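PDB 1ZX6: [PSI+] inducibility protein 3 from Saccharomyces cerevisiae, which promotes de novo induction of the prion form of SUP35 when overproduced, in a manner that depends on association with the actin cytoskeleton, and interacts with LAS17 and RSP5. Local coordinates for residues L30-Y38 / T46-V54. Numbering follows the deposited sequence.
Sequences LEKLSPEWY and TGIFPANYV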
ATOM      1  N   LEU A  30      -5.720   5.980   1.004  1.00 22.97           N
ATOM      2  CA  LEU A  30      -6.422   6.835   1.961  1.00 24.34           C
ATOM      3  C   LEU A  30      -5.715   8.181   2.174  1.00 21.91           C
ATOM      4  O   LEU A  30      -6.371   9.248   2.260  1.00 21.94           O
ATOM      5  CB  LEU A  30      -6.556   6.130   3.306  1.00 24.52           C
ATOM      6  CG  LEU A  30      -7.355   4.814   3.257  1.00 27.47           C
ATOM      7  CD1 LEU A  30      -7.124   3.968   4.501  1.00 26.04           C
ATOM      8  CD2 LEU A  30      -8.837   5.117   3.122  1.00 27.82           C
ATOM      9  N   GLU A  31      -4.391   8.152   2.280  1.00 22.41           N
ATOM     10  CA  GLU A  31      -3.606   9.385   2.488  1.00 22.61           C
ATOM     11  C   GLU A  31      -2.180   9.214   1.970  1.00 21.99           C
ATOM     12  O   GLU A  31      -1.553   8.150   2.143  1.00 24.43           O
ATOM     13  CB  GLU A  31      -3.535   9.705   3.970  1.00 22.14           C
ATOM     14  CG  GLU A  31      -2.990  11.097   4.298  1.00 23.96           C
ATOM     15  CD  GLU A  31      -3.075  11.433   5.786  1.00 25.50           C
ATOM     16  OE1 GLU A  31      -3.652  10.637   6.566  1.00 29.87           O
ATOM     17  OE2 GLU A  31      -2.525  12.469   6.178  1.00 29.90           O
ATOM     18  N   LYS A  32      -1.649  10.243   1.311  1.00 21.34           N
ATOM     19  CA  LYS A  32      -0.242  10.231   0.986  1.00 21.67           C
ATOM     20  C   LYS A  32       0.489  10.898   2.143  1.00 21.05           C
ATOM     21  O   LYS A  32       0.487  12.123   2.246  1.00 20.56           O
ATOM     22  CB  LYS A  32       0.028  10.926  -0.347  1.00 23.12           C
ATOM     23  CG  LYS A  32      -0.668  10.256  -1.524  1.00 23.48           C
ATOM     24  CD  LYS A  32      -0.290  10.929  -2.827  1.00 24.85           C
ATOM     25  CE  LYS A  32      -0.725  10.141  -4.046  1.00 26.03           C
ATOM     26  NZ  LYS A  32      -0.047  10.629  -5.306  1.00 30.64           N
ATOM     27  N   LEU A  33       1.082  10.107   3.021  1.00 22.71           N
ATOM     28  CA  LEU A  33       1.717  10.659   4.250  1.00 21.26           C
ATOM     29  C   LEU A  33       2.967  11.514   3.935  1.00 22.03           C
ATOM     30  O   LEU A  33       3.217  12.521   4.581  1.00 20.27           O
ATOM     31  CB  LEU A  33       2.058   9.512   5.221  1.00 21.89           C
ATOM     32  CG  LEU A  33       0.869   8.661   5.659  1.00 22.27           C
ATOM     33  CD1 LEU A  33       1.322   7.476   6.494  1.00 27.58           C
ATOM     34  CD2 LEU A  33      -0.136   9.510   6.408  1.00 26.69           C
ATOM     35  N   SER A  34       3.757  11.048   2.964  1.00 20.46           N
ATOM     36  CA  SER A  34       4.943  11.707   2.452  1.00 20.85           C
ATOM     37  C   SER A  34       5.240  11.074   1.072  1.00 22.10           C
ATOM     38  O   SER A  34       4.517  10.153   0.631  1.00 22.01           O
ATOM     39  CB  SER A  34       6.116  11.493   3.398  1.00 19.90           C
ATOM     40  OG  SER A  34       6.594  10.149   3.236  1.00 20.72           O
ATOM     41  N   PRO A  35       6.289  11.556   0.381  1.00 22.76           N
ATOM     42  CA  PRO A  35       6.660  10.929  -0.867  1.00 22.65           C
ATOM     43  C   PRO A  35       6.978   9.459  -0.679  1.00 23.49           C
ATOM     44  O   PRO A  35       6.946   8.708  -1.661  1.00 24.85           O
ATOM     45  CB  PRO A  35       7.923  11.680  -1.286  1.00 22.31           C
ATOM     46  CG  PRO A  35       7.876  13.002  -0.571  1.00 21.86           C
ATOM     47  CD  PRO A  35       7.110  12.745   0.687  1.00 21.11           C
ATOM     48  N   GLU A  36       7.317   9.064   0.545  1.00 23.34           N
ATOM     49  CA  GLU A  36       7.855   7.735   0.761  1.00 24.39           C
ATOM     50  C   GLU A  36       6.947   6.713   1.431  1.00 23.81           C
ATOM     51  O   GLU A  36       7.188   5.525   1.277  1.00 23.65           O
ATOM     52  CB  GLU A  36       9.194   7.860   1.501  1.00 25.74           C
ATOM     53  CG  GLU A  36      10.283   8.486   0.562  1.00 27.17           C
ATOM     54  CD  GLU A  36      11.703   8.422   1.112  1.00 28.50           C
ATOM     55  OE1 GLU A  36      11.901   7.933   2.252  1.00 31.48           O
ATOM     56  OE2 GLU A  36      12.619   8.892   0.402  1.00 28.75           O
ATOM     57  N   TRP A  37       5.927   7.163   2.159  1.00 25.18           N
ATOM     58  CA  TRP A  37       4.955   6.312   2.835  1.00 23.98           C
ATOM     59  C   TRP A  37       3.525   6.769   2.537  1.00 24.44           C
ATOM     60  O   TRP A  37       3.212   7.986   2.651  1.00 23.10           O
ATOM     61  CB  TRP A  37       5.189   6.330   4.346  1.00 23.81           C
ATOM     62  CG  TRP A  37       6.446   5.601   4.734  1.00 24.31           C
ATOM     63  CD1 TRP A  37       7.705   6.112   4.865  1.00 25.32           C
ATOM     64  CD2 TRP A  37       6.537   4.216   5.048  1.00 25.06           C
ATOM     65  NE1 TRP A  37       8.596   5.112   5.224  1.00 25.76           N
ATOM     66  CE2 TRP A  37       7.902   3.939   5.352  1.00 23.32           C
ATOM     67  CE3 TRP A  37       5.607   3.180   5.105  1.00 24.94           C
ATOM     68  CZ2 TRP A  37       8.351   2.646   5.698  1.00 23.72           C
ATOM     69  CZ3 TRP A  37       6.056   1.886   5.434  1.00 25.87           C
ATOM     70  CH2 TRP A  37       7.418   1.645   5.733  1.00 25.17           C
ATOM     71  N   TYR A  38       2.696   5.792   2.144  1.00 24.88           N
ATOM     72  CA  TYR A  38       1.256   5.930   1.972  1.00 24.01           C
ATOM     73  C   TYR A  38       0.481   5.118   3.027  1.00 23.86           C
ATOM     74  O   TYR A  38       0.992   4.103   3.548  1.00 25.79           O
ATOM     75  CB  TYR A  38       0.838   5.435   0.586  1.00 25.63           C
ATOM     76  CG  TYR A  38       1.318   6.234  -0.610  1.00 23.51           C
ATOM     77  CD1 TYR A  38       1.936   7.462  -0.455  1.00 24.92           C
ATOM     78  CD2 TYR A  38       1.111   5.749  -1.908  1.00 25.12           C
ATOM     79  CE1 TYR A  38       2.387   8.182  -1.557  1.00 24.20           C
ATOM     80  CE2 TYR A  38       1.537   6.474  -3.015  1.00 27.09           C
ATOM     81  CZ  TYR A  38       2.151   7.688  -2.823  1.00 24.98           C
ATOM     82  OH  TYR A  38       2.603   8.454  -3.870  1.00 29.00           O
ATOM     83  N   THR A  46      -5.977  -2.334   6.973  1.00 22.30           N
ATOM     84  CA  THR A  46      -5.596  -0.926   6.824  1.00 23.27           C
ATOM     85  C   THR A  46      -4.206  -0.724   7.458  1.00 24.06           C
ATOM     86  O   THR A  46      -3.947  -1.208   8.543  1.00 24.80           O
ATOM     87  CB  THR A  46      -6.607   0.027   7.476  1.00 23.91           C
ATOM     88  OG1 THR A  46      -7.890  -0.123   6.847  1.00 24.56           O
ATOM     89  CG2 THR A  46      -6.157   1.493   7.373  1.00 23.48           C
ATOM     90  N   GLY A  47      -3.308  -0.040   6.751  1.00 22.07           N
ATOM     91  CA  GLY A  47      -2.007   0.289   7.306  1.00 22.22           C
ATOM     92  C   GLY A  47      -1.177   1.112   6.339  1.00 23.47           C
ATOM     93  O   GLY A  47      -1.696   1.633   5.334  1.00 23.23           O
ATOM     94  N   ILE A  48       0.121   1.169   6.619  1.00 22.52           N
ATOM     95  CA  ILE A  48       1.032   1.966   5.843  1.00 22.86           C
ATOM     96  C   ILE A  48       2.031   1.090   5.100  1.00 22.46           C
ATOM     97  O   ILE A  48       2.363  -0.026   5.532  1.00 23.55           O
ATOM     98  CB  ILE A  48       1.721   3.057   6.697  1.00 24.26           C
ATOM     99  CG1 ILE A  48       2.655   2.475   7.747  1.00 24.38           C
ATOM    100  CG2 ILE A  48       0.657   3.958   7.368  1.00 25.37           C
ATOM    101  CD1 ILE A  48       3.510   3.557   8.434  1.00 25.94           C
ATOM    102  N   PHE A  49       2.522   1.636   4.001  1.00 22.67           N
ATOM    103  CA  PHE A  49       3.402   0.905   3.115  1.00 21.12           C
ATOM    104  C   PHE A  49       4.235   1.901   2.331  1.00 21.78           C
ATOM    105  O   PHE A  49       3.790   3.031   2.143  1.00 21.99           O
ATOM    106  CB  PHE A  49       2.607  -0.012   2.175  1.00 21.25           C
ATOM    107  CG  PHE A  49       1.648   0.708   1.299  1.00 21.92           C
ATOM    108  CD1 PHE A  49       2.038   1.157   0.033  1.00 21.87           C
ATOM    109  CD2 PHE A  49       0.383   0.999   1.747  1.00 25.46           C
ATOM    110  CE1 PHE A  49       1.166   1.874  -0.785  1.00 24.63           C
ATOM    111  CE2 PHE A  49      -0.500   1.691   0.945  1.00 22.22           C
ATOM    112  CZ  PHE A  49      -0.111   2.141  -0.328  1.00 21.34           C
ATOM    113  N   PRO A  50       5.452   1.523   1.886  1.00 21.09           N
ATOM    114  CA  PRO A  50       6.224   2.491   1.087  1.00 22.85           C
ATOM    115  C   PRO A  50       5.639   2.747  -0.311  1.00 21.41           C
ATOM    116  O   PRO A  50       5.226   1.840  -0.996  1.00 22.34           O
ATOM    117  CB  PRO A  50       7.615   1.862   1.013  1.00 21.52           C
ATOM    118  CG  PRO A  50       7.547   0.639   2.018  1.00 24.56           C
ATOM    119  CD  PRO A  50       6.171   0.231   2.001  1.00 22.72           C
ATOM    120  N   ALA A  51       5.635   4.014  -0.730  1.00 23.52           N
ATOM    121  CA  ALA A  51       5.034   4.435  -1.967  1.00 23.45           C
ATOM    122  C   ALA A  51       5.643   3.813  -3.208  1.00 23.28           C
ATOM    123  O   ALA A  51       4.927   3.590  -4.183  1.00 23.82           O
ATOM    124  CB  ALA A  51       5.123   5.971  -2.080  1.00 23.40           C
ATOM    125  N   ASN A  52       6.933   3.455  -3.169  1.00 22.28           N
ATOM    126  CA  ASN A  52       7.578   2.908  -4.359  1.00 24.64           C
ATOM    127  C   ASN A  52       7.271   1.409  -4.630  1.00 23.41           C
ATOM    128  O   ASN A  52       7.764   0.857  -5.619  1.00 24.51           O
ATOM    129  CB  ASN A  52       9.095   3.174  -4.352  1.00 25.03           C
ATOM    130  CG  ASN A  52       9.852   2.397  -3.274  1.00 24.65           C
ATOM    131  OD1 ASN A  52       9.254   1.871  -2.342  1.00 23.99           O
ATOM    132  ND2 ASN A  52      11.196   2.317  -3.417  1.00 26.10           N
ATOM    133  N   TYR A  53       6.448   0.780  -3.788  1.00 23.98           N
ATOM    134  CA  TYR A  53       5.926  -0.577  -4.046  1.00 23.48           C
ATOM    135  C   TYR A  53       4.742  -0.613  -5.032  1.00 24.75           C
ATOM    136  O   TYR A  53       4.338  -1.683  -5.481  1.00 23.34           O
ATOM    137  CB  TYR A  53       5.534  -1.264  -2.710  1.00 24.55           C
ATOM    138  CG  TYR A  53       6.717  -1.812  -1.977  1.00 22.94           C
ATOM    139  CD1 TYR A  53       7.092  -3.161  -2.116  1.00 24.56           C
ATOM    140  CD2 TYR A  53       7.513  -0.998  -1.179  1.00 24.71           C
ATOM    141  CE1 TYR A  53       8.185  -3.642  -1.494  1.00 25.37           C
ATOM    142  CE2 TYR A  53       8.648  -1.494  -0.555  1.00 25.02           C
ATOM    143  CZ  TYR A  53       8.953  -2.829  -0.694  1.00 24.38           C
ATOM    144  OH  TYR A  53      10.071  -3.344  -0.099  1.00 26.53           O
ATOM    145  N   VAL A  54       4.156   0.553  -5.340  1.00 24.28           N
ATOM    146  CA  VAL A  54       2.914   0.609  -6.124  1.00 23.74           C
ATOM    147  C   VAL A  54       2.944   1.538  -7.335  1.00 24.87           C
ATOM    148  O   VAL A  54       3.802   2.417  -7.427  1.00 23.86           O
ATOM    149  CB  VAL A  54       1.702   1.073  -5.241  1.00 23.28           C
ATOM    150  CG1 VAL A  54       1.511   0.138  -4.059  1.00 24.23           C
ATOM    151  CG2 VAL A  54       1.872   2.500  -4.765  1.00 21.52           C
TER
HETATM  152  O   HOH W   1       8.764   4.842  -1.062  1.00 20.15           O
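In this SH3 domain, W37 and Y38 open the strand that forms a beta hairpin with strand 45-50, and the 3-10 turn 51-53 follows directly. Y38 and F49 are a hydrogen-bonded antiparallel pair: Y38 N donates a hydrogen bond to F49 O at 3.0 Å, and F49 N returns the bond to Y38 O. In the adjacent non-hydrogen-bonded pair, W37 faces P50, and their side chains run side by side. P50 CG lies 4.1 Å from the centroid of the W37 six-membered ring, over its face, a CH-pi contact in which the rigid, apolar pyrrolidine ring offers its C-H groups to the indole. I48 CD1 also reaches W37 CE3, at 4.0 Å. In SH3 domains a tryptophan and proline at such positions typically line the groove for proline-rich ligands; here Y53, whose ring meets F11, and P50, which touches F11 too, are consistent with that surface.

Y38 and F49 lie on the other side of the sheet. With CG set between its backbone N and carbonyl carbon (chi1 60°), the F49 ring turns under Y38, whose CB sits over its face, while F49 also packs on V27, L19 and L21. A51 CB stands almost over the centre of the Y38 ring, 3.5 Å from the centroid; alanine's short methyl allows the backbone of the 3-10 segment to come close to the ring face.

Where the pairing ends, E36 O accepts from A51 N at 3.0 Å, from above its carbonyl plane, and also from a water that in turn accepts from N52 N. S34 OG, accepting from the backbone N of E36 and W37, shapes the loop leading in. Polar backbone groups are thus matched at the strand's end, while the strand sends W37 and Y38 to opposite faces, where P50 and I48 pack against W37, and A51 and F49 against Y38.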